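Local coordinates for magnesium transport protein CorA (Methanocaldococcus jannaschii, PDB 4EGW) that mediates the influx of magnesium ions as a homopentamer, alternating between a closed state at high cytoplasmic magnesium and an open state when magnesium is low, at residues V219-L222 with L223-Y227; S212-A215 with N216-L220; Y244-L247 with Q248-M252. One frame throughout, in Å; residues are numbered along the deposited sequence.

In the fold
Contacts 1 and 2 overlap near the C-terminal end of helix 193-225, and contact 3 lies on the next helix, 233-270, which runs back antiparallel to it. Along the chain contact 2 comes first, then contact 1, which shares Val-219 and Leu-220 with it, then contact 3. Between centres, contacts 1 and 2 are about 11 Å apart, contacts 2 and 3 about 10 Å, and contacts 1 and 3 about 17 Å. Leu-213, Ile-214 and Leu-220 pack on Thr-246 and Ile-250 of contact 3, while other side chains of contacts 1 and 2 reach the mixed beta-sheet. Helix 233-270, which in CorA transporters leads toward the first membrane-spanning segment, is thereby packed against helix 193-225.

Contact 1 (V219-L222 with L223-Y227); sequences VLVL and LKRKY
Val-221 meets both Lys-224 and Arg-225 in the C-terminal turns of helix 193-225, where i to i+3 and i to i+4 neighbours share one flank of the helix. The backbone bonds change character as the helix gives way to a turn. Leu-222 O accepts two donors: Lys-226 N at 2.8 Å, nearly in line with the C=O bond, and Arg-225 N at 3.0 Å, which lies well above the carbonyl plane.

Aliphatic contacts line the same turns. Leu-222 CD2 lies 4.0 Å from Lys-226 CG, alongside it, before the lysine chain bends at chi2 (-84°) and carries its amine away. Val-219 and Leu-223 also lie side by side, although the exact place of Leu-223 CD1 is doubtful; both reach Val-89 of strand 88-90, and Leu-223 also packs on Leu-158 and Leu-162 of helix 156-186.

Lys-224 touches through its carbon chain, Arg-225 through NE. With Val-221 CG1 anti to the backbone N (chi1 -179°), this methyl lies 3.8 Å from Lys-224 CE, while Tyr-243 of helix 233-270 touches both residues. The same CG1 meets Arg-225 NE, also at 3.8 Å, obliquely to the guanidinium, and Val-221 O stands at the in-plane edge of that group.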
ATOM      1  N   VAL A 219      14.537  -5.897  13.375  1.00 51.61           N
ATOM      2  CA  VAL A 219      14.828  -4.492  13.606  1.00 49.56           C
ATOM      3  C   VAL A 219      13.612  -3.837  14.256  1.00 50.25           C
ATOM      4  O   VAL A 219      13.728  -3.182  15.290  1.00 43.27           O
ATOM      5  CB  VAL A 219      15.143  -3.766  12.287  1.00 50.98           C
ATOM      6  CG1 VAL A 219      14.985  -2.266  12.450  1.00 45.18           C
ATOM      7  CG2 VAL A 219      16.544  -4.135  11.787  1.00 54.56           C
ATOM      8  N   LEU A 220      12.440  -4.061  13.668  1.00 53.65           N
ATOM      9  CA  LEU A 220      11.194  -3.505  14.186  1.00 52.34           C
ATOM     10  C   LEU A 220      10.797  -4.097  15.539  1.00 59.86           C
ATOM     11  O   LEU A 220      10.223  -3.403  16.381  1.00 62.19           O
ATOM     12  CB  LEU A 220      10.062  -3.687  13.179  1.00 43.45           C
ATOM     13  CG  LEU A 220      10.217  -2.879  11.897  1.00 36.87           C
ATOM     14  CD1 LEU A 220       9.198  -3.302  10.854  1.00 34.98           C
ATOM     15  CD2 LEU A 220      10.097  -1.400  12.210  1.00 35.58           C
ATOM     16  N   VAL A 221      11.095  -5.374  15.760  1.00 57.27           N
ATOM     17  CA  VAL A 221      10.844  -5.942  17.079  1.00 53.90           C
ATOM     18  C   VAL A 221      11.691  -5.222  18.131  1.00 59.76           C
ATOM     19  O   VAL A 221      11.238  -4.996  19.258  1.00 61.47           O
ATOM     20  CB  VAL A 221      11.102  -7.446  17.139  1.00 47.57           C
ATOM     21  CG1 VAL A 221      10.790  -7.949  18.521  1.00 51.49           C
ATOM     22  CG2 VAL A 221      10.242  -8.166  16.115  1.00 41.50           C
ATOM     23  N   LEU A 222      12.918  -4.857  17.755  1.00 60.58           N
ATOM     24  CA  LEU A 222      13.797  -4.079  18.626  1.00 55.49           C
ATOM     25  C   LEU A 222      13.189  -2.731  18.910  1.00 55.67           C
ATOM     26  O   LEU A 222      12.975  -2.364  20.055  1.00 63.81           O
ATOM     27  CB  LEU A 222      15.171  -3.883  17.989  1.00 54.30           C
ATOM     28  CG  LEU A 222      16.136  -5.069  18.125  1.00 61.92           C
ATOM     29  CD1 LEU A 222      17.348  -4.917  17.211  1.00 61.10           C
ATOM     30  CD2 LEU A 222      16.566  -5.279  19.584  1.00 67.57           C
ATOM     31  N   LEU A 223      12.905  -1.990  17.852  1.00 52.30           N
ATOM     32  CA  LEU A 223      12.354  -0.660  18.011  1.00 46.22           C
ATOM     33  C   LEU A 223      10.990  -0.730  18.678  1.00 45.41           C
ATOM     34  O   LEU A 223      10.589   0.192  19.377  1.00 39.06           O
ATOM     35  CB  LEU A 223      12.232   0.031  16.661  1.00 44.10           C
ATOM     36  CG  LEU A 223      13.516   0.460  15.951  1.00 43.58           C
ATOM     37  CD1 LEU A 223      14.427  -0.698  15.699  1.00 41.48           C
ATOM     38  CD2 LEU A 223      13.156   1.115  14.631  1.00 49.27           C
ATOM     39  N   LYS A 224      10.280  -1.833  18.465  1.00 54.51           N
ATOM     40  CA  LYS A 224       8.925  -1.963  18.988  1.00 58.69           C
ATOM     41  C   LYS A 224       8.930  -2.246  20.486  1.00 67.98           C
ATOM     42  O   LYS A 224       7.894  -2.144  21.148  1.00 72.00           O
ATOM     43  CB  LYS A 224       8.153  -3.076  18.266  1.00 53.03           C
ATOM     44  CG  LYS A 224       8.216  -4.433  18.962  1.00 51.54           C
ATOM     45  CD  LYS A 224       7.160  -5.401  18.416  1.00 48.55           C
ATOM     46  CE  LYS A 224       7.250  -6.764  19.079  1.00 45.61           C
ATOM     47  NZ  LYS A 224       7.016  -6.674  20.555  1.00 48.79           N
ATOM     48  N   ARG A 225      10.098  -2.591  21.016  1.00 68.17           N
ATOM     49  CA  ARG A 225      10.203  -3.089  22.385  1.00 67.75           C
ATOM     50  C   ARG A 225      11.142  -2.250  23.235  1.00 60.91           C
ATOM     51  O   ARG A 225      10.741  -1.688  24.260  1.00 61.99           O
ATOM     52  CB  ARG A 225      10.657  -4.555  22.408  1.00 72.49           C
ATOM     53  CG  ARG A 225       9.582  -5.567  22.015  1.00 77.08           C
ATOM     54  CD  ARG A 225       9.868  -6.939  22.641  1.00 79.93           C
ATOM     55  NE  ARG A 225      11.201  -7.430  22.300  1.00 78.54           N
ATOM     56  CZ  ARG A 225      11.822  -8.427  22.924  1.00 70.77           C
ATOM     57  NH1 ARG A 225      13.038  -8.797  22.532  1.00 69.53           N
ATOM     58  NH2 ARG A 225      11.234  -9.044  23.940  1.00 62.51           N
ATOM     59  N   LYS A 226      12.406  -2.226  22.830  1.00 52.55           N
ATOM     60  CA  LYS A 226      13.448  -1.529  23.559  1.00 55.10           C
ATOM     61  C   LYS A 226      13.142  -0.045  23.737  1.00 60.52           C
ATOM     62  O   LYS A 226      12.882   0.666  22.763  1.00 65.86           O
ATOM     63  CB  LYS A 226      14.783  -1.700  22.832  1.00 63.19           C
ATOM     64  CG  LYS A 226      15.307  -3.141  22.773  1.00 72.02           C
ATOM     65  CD  LYS A 226      16.074  -3.536  24.046  1.00 79.07           C
ATOM     66  CE  LYS A 226      16.735  -4.910  23.901  1.00 79.76           C
ATOM     67  NZ  LYS A 226      17.543  -5.288  25.095  1.00 81.77           N
ATOM     68  N   TYR A 227      13.184   0.412  24.987  1.00 58.87           N
ATOM     69  CA  TYR A 227      13.103   1.833  25.305  1.00 57.19           C
ATOM     70  C   TYR A 227      14.337   2.525  24.729  1.00 57.31           C
ATOM     71  O   TYR A 227      15.449   2.087  24.969  1.00 54.04           O
ATOM     72  CB  TYR A 227      13.064   2.040  26.827  1.00 48.80           C
ATOM     73  CG  TYR A 227      11.729   1.776  27.500  1.00 40.81           C
ATOM     74  CD1 TYR A 227      10.695   2.705  27.442  1.00 42.94           C
ATOM     75  CD2 TYR A 227      11.519   0.621  28.226  1.00 41.67           C
ATOM     76  CE1 TYR A 227       9.475   2.464  28.076  1.00 48.56           C
ATOM     77  CE2 TYR A 227      10.309   0.373  28.863  1.00 50.02           C
ATOM     78  CZ  TYR A 227       9.293   1.291  28.787  1.00 50.54           C
ATOM     79  OH  TYR A 227       8.103   1.028  29.430  1.00 43.75           O
TER

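Contact 2 (S212-A215 with N216-L220); sequences SLIA and NRDVL
The guanidinium of Arg-217 has Ile-214 CD1 over one face, while Asp-218 CG stands at its edge, in plane. Methyl and cation are close: Ile-214 CD1 is 3.2 Å from Arg-217 NH1, and Ile-214 CG2 is 3.5 Å from Arg-217 NH2, so the two branches of the isoleucine each meet a different terminal nitrogen. The arginine gets there by leaving the helix with CG anti to its N (chi1 176°) and then bending at chi3 (66°), which brings the head alongside its i-3 neighbour. At the edge, Arg-217 NE and Asp-218 OD1 form a salt bridge whose hydrogen bond is weak at 3.4 Å; the weak bond and the methyl probably favour this orientation.

The amide of Asn-216 looks out of the helix: its ND2 donates to Lys-101 O of strand 96-104. One turn earlier, Ser-212 OG and Thr-111 OG1 are hydrogen-bonded, so Asn-216 ND2 and Ser-212 OG both find partners on the sheet.

Backbone bonds tie the turns together. Asn-216 N gives a nearly straight bond to Ser-212 O (2.7 Å, 171°), whereas Val-219 N to Ala-215 O is weak at 3.4 Å. This is the i to i+4 hydrogen bonding of an alpha-helix packed between the beta-sheet of the CorA cytoplasmic domain and helices 156-186 and 233-270.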
ATOM      1  N   SER A 212      14.672 -10.391   3.626  1.00 45.72           N
ATOM      2  CA  SER A 212      14.691  -8.974   3.993  1.00 49.38           C
ATOM      3  C   SER A 212      13.664  -8.663   5.059  1.00 46.04           C
ATOM      4  O   SER A 212      13.980  -8.054   6.076  1.00 52.93           O
ATOM      5  CB  SER A 212      14.425  -8.089   2.770  1.00 55.27           C
ATOM      6  OG  SER A 212      15.597  -7.900   1.996  1.00 56.11           O
ATOM      7  N   LEU A 213      12.428  -9.080   4.808  1.00 37.85           N
ATOM      8  CA  LEU A 213      11.333  -8.846   5.727  1.00 34.24           C
ATOM      9  C   LEU A 213      11.620  -9.524   7.046  1.00 41.52           C
ATOM     10  O   LEU A 213      11.208  -9.050   8.100  1.00 48.97           O
ATOM     11  CB  LEU A 213      10.037  -9.366   5.123  1.00 37.18           C
ATOM     12  CG  LEU A 213       9.709  -8.608   3.834  1.00 42.76           C
ATOM     13  CD1 LEU A 213       8.786  -9.393   2.923  1.00 45.87           C
ATOM     14  CD2 LEU A 213       9.123  -7.254   4.161  1.00 47.30           C
ATOM     15  N   ILE A 214      12.334 -10.640   6.995  1.00 46.26           N
ATOM     16  CA  ILE A 214      12.765 -11.272   8.222  1.00 49.32           C
ATOM     17  C   ILE A 214      13.673 -10.295   8.968  1.00 57.78           C
ATOM     18  O   ILE A 214      13.390  -9.911  10.106  1.00 61.41           O
ATOM     19  CB  ILE A 214      13.500 -12.588   7.965  1.00 46.99           C
ATOM     20  CG1 ILE A 214      12.532 -13.637   7.437  1.00 40.07           C
ATOM     21  CG2 ILE A 214      14.075 -13.100   9.253  1.00 50.90           C
ATOM     22  CD1 ILE A 214      11.420 -13.927   8.406  1.00 39.13           C
ATOM     23  N   ALA A 215      14.737  -9.863   8.298  1.00 57.33           N
ATOM     24  CA  ALA A 215      15.751  -9.005   8.906  1.00 54.25           C
ATOM     25  C   ALA A 215      15.204  -7.635   9.331  1.00 60.32           C
ATOM     26  O   ALA A 215      15.612  -7.086  10.361  1.00 66.41           O
ATOM     27  CB  ALA A 215      16.924  -8.844   7.960  1.00 50.15           C
ATOM     28  N   ASN A 216      14.296  -7.084   8.526  1.00 53.07           N
ATOM     29  CA  ASN A 216      13.571  -5.877   8.896  1.00 43.89           C
ATOM     30  C   ASN A 216      12.760  -6.140  10.145  1.00 47.44           C
ATOM     31  O   ASN A 216      12.768  -5.349  11.086  1.00 50.22           O
ATOM     32  CB  ASN A 216      12.598  -5.487   7.790  1.00 40.79           C
ATOM     33  CG  ASN A 216      13.255  -4.729   6.666  1.00 36.63           C
ATOM     34  OD1 ASN A 216      14.471  -4.545   6.653  1.00 31.30           O
ATOM     35  ND2 ASN A 216      12.445  -4.280   5.703  1.00 37.22           N
ATOM     36  N   ARG A 217      12.058  -7.271  10.129  1.00 46.71           N
ATOM     37  CA  ARG A 217      11.120  -7.644  11.178  1.00 44.61           C
ATOM     38  C   ARG A 217      11.740  -7.509  12.547  1.00 51.14           C
ATOM     39  O   ARG A 217      11.171  -6.896  13.448  1.00 56.33           O
ATOM     40  CB  ARG A 217      10.687  -9.090  10.989  1.00 47.42           C
ATOM     41  CG  ARG A 217       9.787  -9.605  12.102  1.00 56.02           C
ATOM     42  CD  ARG A 217       9.663 -11.115  12.025  1.00 57.21           C
ATOM     43  NE  ARG A 217      10.948 -11.749  12.294  1.00 59.60           N
ATOM     44  CZ  ARG A 217      11.243 -13.006  11.987  1.00 61.76           C
ATOM     45  NH1 ARG A 217      10.341 -13.773  11.386  1.00 66.31           N
ATOM     46  NH2 ARG A 217      12.440 -13.497  12.279  1.00 58.39           N
ATOM     47  N   ASP A 218      12.917  -8.099  12.694  1.00 53.68           N
ATOM     48  CA  ASP A 218      13.623  -8.078  13.962  1.00 57.17           C
ATOM     49  C   ASP A 218      14.002  -6.649  14.333  1.00 57.09           C
ATOM     50  O   ASP A 218      13.774  -6.224  15.459  1.00 60.93           O
ATOM     51  CB  ASP A 218      14.844  -8.996  13.908  1.00 63.09           C
ATOM     52  CG  ASP A 218      14.456 -10.472  13.850  1.00 71.25           C
ATOM     53  OD1 ASP A 218      13.448 -10.851  14.493  1.00 74.08           O
ATOM     54  OD2 ASP A 218      15.152 -11.254  13.160  1.00 73.48           O
ATOM     55  N   VAL A 219      14.537  -5.897  13.375  1.00 51.61           N
ATOM     56  CA  VAL A 219      14.828  -4.492  13.606  1.00 49.56           C
ATOM     57  C   VAL A 219      13.612  -3.837  14.256  1.00 50.25           C
ATOM     58  O   VAL A 219      13.728  -3.182  15.290  1.00 43.27           O
ATOM     59  CB  VAL A 219      15.143  -3.766  12.287  1.00 50.98           C
ATOM     60  CG1 VAL A 219      14.985  -2.266  12.450  1.00 45.18           C
ATOM     61  CG2 VAL A 219      16.544  -4.135  11.787  1.00 54.56           C
ATOM     62  N   LEU A 220      12.440  -4.061  13.668  1.00 53.65           N
ATOM     63  CA  LEU A 220      11.194  -3.505  14.186  1.00 52.34           C
ATOM     64  C   LEU A 220      10.797  -4.097  15.539  1.00 59.86           C
ATOM     65  O   LEU A 220      10.223  -3.403  16.381  1.00 62.19           O
ATOM     66  CB  LEU A 220      10.062  -3.687  13.179  1.00 43.45           C
ATOM     67  CG  LEU A 220      10.217  -2.879  11.897  1.00 36.87           C
ATOM     68  CD1 LEU A 220       9.198  -3.302  10.854  1.00 34.98           C
ATOM     69  CD2 LEU A 220      10.097  -1.400  12.210  1.00 35.58           C
TER

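Contact 3 (Y244-L247 with Q248-M252); sequences YDTL and QLIDM
Leu-249 N donates to Asp-245 O at 2.7 Å and Ile-250 N to Thr-246 O at 2.8 Å, the latter almost straight at 170°. Asp-251 N to Leu-247 O and Gln-248 N to Tyr-244 O complete four successive bonds. Leu-247 O has a less comfortable neighbour as well: Asp-251 OD2 lies 2.8 Å from it. The two acceptors are not hydrogen-bonded, and so close an approach is unfavourable and may reflect imprecise placing of the carboxylate at this resolution.

Asp-245 and Gln-248 lie side by side and point the same way. Asp-245 OD1 is 3.6 Å from Gln-248 NE2 and the carboxylate and amide planes are turned 58° apart, so any attraction between them would be weak and electrostatic. Thr-246 OG1 is bonded to Leu-242 O, one turn earlier in the same helix.

These residues belong to helix 233-270, the long last helix of the soluble domain, which in CorA transporters leads toward the first membrane-spanning segment. Leu-249 and Ile-250 face different helices. Leu-249, with CG beside its own N (chi1 -58°) and close to Asp-245 O, packs on Thr-166, Tyr-169 and Leu-173 of helix 156-186. Ile-250 turns to Leu-213 and Ile-214 of helix 193-225, and its CD1 comes within 4.3 Å of Thr-246 CG2, one turn back.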
ATOM      1  N   TYR A 244       3.551  -5.784  12.619  1.00 60.31           N
ATOM      2  CA  TYR A 244       2.426  -6.633  12.203  1.00 60.26           C
ATOM      3  C   TYR A 244       2.335  -6.864  10.697  1.00 58.19           C
ATOM      4  O   TYR A 244       2.145  -7.993  10.226  1.00 57.60           O
ATOM      5  CB  TYR A 244       1.112  -6.018  12.673  1.00 64.20           C
ATOM      6  CG  TYR A 244       0.835  -6.182  14.148  1.00 71.31           C
ATOM      7  CD1 TYR A 244       1.418  -7.214  14.881  1.00 69.32           C
ATOM      8  CD2 TYR A 244      -0.023  -5.312  14.812  1.00 75.72           C
ATOM      9  CE1 TYR A 244       1.154  -7.366  16.235  1.00 70.20           C
ATOM     10  CE2 TYR A 244      -0.292  -5.457  16.160  1.00 78.11           C
ATOM     11  CZ  TYR A 244       0.298  -6.484  16.867  1.00 79.74           C
ATOM     12  OH  TYR A 244       0.027  -6.622  18.211  1.00 89.86           O
ATOM     13  N   ASP A 245       2.445  -5.782   9.943  1.00 55.85           N
ATOM     14  CA  ASP A 245       2.313  -5.872   8.502  1.00 60.77           C
ATOM     15  C   ASP A 245       3.524  -6.558   7.908  1.00 60.08           C
ATOM     16  O   ASP A 245       3.403  -7.322   6.946  1.00 63.66           O
ATOM     17  CB  ASP A 245       2.128  -4.484   7.933  1.00 67.76           C
ATOM     18  CG  ASP A 245       1.102  -3.700   8.707  1.00 77.85           C
ATOM     19  OD1 ASP A 245       0.184  -4.340   9.273  1.00 84.44           O
ATOM     20  OD2 ASP A 245       1.215  -2.460   8.771  1.00 80.29           O
ATOM     21  N   THR A 246       4.687  -6.287   8.499  1.00 53.64           N
ATOM     22  CA  THR A 246       5.919  -6.974   8.134  1.00 51.06           C
ATOM     23  C   THR A 246       5.709  -8.479   8.207  1.00 51.51           C
ATOM     24  O   THR A 246       6.068  -9.216   7.285  1.00 53.49           O
ATOM     25  CB  THR A 246       7.062  -6.609   9.083  1.00 47.62           C
ATOM     26  OG1 THR A 246       7.196  -5.186   9.146  1.00 48.41           O
ATOM     27  CG2 THR A 246       8.378  -7.231   8.608  1.00 36.82           C
ATOM     28  N   LEU A 247       5.128  -8.924   9.316  1.00 49.57           N
ATOM     29  CA  LEU A 247       4.758 -10.320   9.480  1.00 48.32           C
ATOM     30  C   LEU A 247       3.734 -10.768   8.431  1.00 46.83           C
ATOM     31  O   LEU A 247       3.853 -11.878   7.888  1.00 43.78           O
ATOM     32  CB  LEU A 247       4.258 -10.591  10.900  1.00 46.92           C
ATOM     33  CG  LEU A 247       5.362 -10.832  11.937  1.00 47.14           C
ATOM     34  CD1 LEU A 247       4.813 -10.674  13.333  1.00 52.68           C
ATOM     35  CD2 LEU A 247       6.010 -12.199  11.769  1.00 45.06           C
ATOM     36  N   GLN A 248       2.745  -9.921   8.135  1.00 39.81           N
ATOM     37  CA  GLN A 248       1.841 -10.227   7.027  1.00 41.20           C
ATOM     38  C   GLN A 248       2.664 -10.494   5.768  1.00 43.05           C
ATOM     39  O   GLN A 248       2.499 -11.527   5.108  1.00 40.98           O
ATOM     40  CB  GLN A 248       0.886  -9.069   6.747  1.00 41.18           C
ATOM     41  CG  GLN A 248      -0.417  -9.098   7.502  1.00 49.42           C
ATOM     42  CD  GLN A 248      -1.209  -7.815   7.305  1.00 58.44           C
ATOM     43  OE1 GLN A 248      -1.334  -7.308   6.186  1.00 59.76           O
ATOM     44  NE2 GLN A 248      -1.730  -7.268   8.398  1.00 63.63           N
ATOM     45  N   LEU A 249       3.547  -9.546   5.444  1.00 35.35           N
ATOM     46  CA  LEU A 249       4.295  -9.577   4.193  1.00 34.92           C
ATOM     47  C   LEU A 249       5.126 -10.831   4.125  1.00 35.09           C
ATOM     48  O   LEU A 249       5.179 -11.519   3.105  1.00 36.95           O
ATOM     49  CB  LEU A 249       5.210  -8.364   4.093  1.00 38.53           C
ATOM     50  CG  LEU A 249       4.473  -7.040   4.174  1.00 26.03           C
ATOM     51  CD1 LEU A 249       5.448  -5.914   4.032  1.00 31.10           C
ATOM     52  CD2 LEU A 249       3.472  -7.007   3.082  1.00 24.04           C
ATOM     53  N   ILE A 250       5.789 -11.129   5.226  1.00 36.95           N
ATOM     54  CA  ILE A 250       6.503 -12.380   5.312  1.00 38.82           C
ATOM     55  C   ILE A 250       5.546 -13.540   5.023  1.00 41.25           C
ATOM     56  O   ILE A 250       5.881 -14.450   4.255  1.00 44.83           O
ATOM     57  CB  ILE A 250       7.141 -12.541   6.673  1.00 32.95           C
ATOM     58  CG1 ILE A 250       8.176 -11.445   6.876  1.00 31.00           C
ATOM     59  CG2 ILE A 250       7.812 -13.884   6.765  1.00 36.81           C
ATOM     60  CD1 ILE A 250       8.810 -11.481   8.237  1.00 35.61           C
ATOM     61  N   ASP A 251       4.350 -13.488   5.607  1.00 31.28           N
ATOM     62  CA  ASP A 251       3.334 -14.513   5.385  1.00 30.71           C
ATOM     63  C   ASP A 251       2.979 -14.624   3.913  1.00 32.45           C
ATOM     64  O   ASP A 251       2.988 -15.724   3.347  1.00 32.28           O
ATOM     65  CB  ASP A 251       2.069 -14.200   6.179  1.00 33.35           C
ATOM     66  CG  ASP A 251       2.225 -14.481   7.652  1.00 51.78           C
ATOM     67  OD1 ASP A 251       2.796 -15.541   7.993  1.00 61.82           O
ATOM     68  OD2 ASP A 251       1.788 -13.642   8.472  1.00 53.58           O
ATOM     69  N   MET A 252       2.651 -13.486   3.305  1.00 28.17           N
ATOM     70  CA  MET A 252       2.341 -13.452   1.887  1.00 37.61           C
ATOM     71  C   MET A 252       3.541 -13.999   1.128  1.00 41.57           C
ATOM     72  O   MET A 252       3.421 -14.940   0.336  1.00 42.84           O
ATOM     73  CB  MET A 252       2.045 -12.027   1.415  1.00 36.60           C
ATOM     74  CG  MET A 252       1.103 -11.217   2.319  1.00 42.46           C
ATOM     75  SD  MET A 252       0.880  -9.518   1.702  1.00 52.33           S
ATOM     76  CE  MET A 252       0.013  -8.763   3.078  1.00175.52           C
TER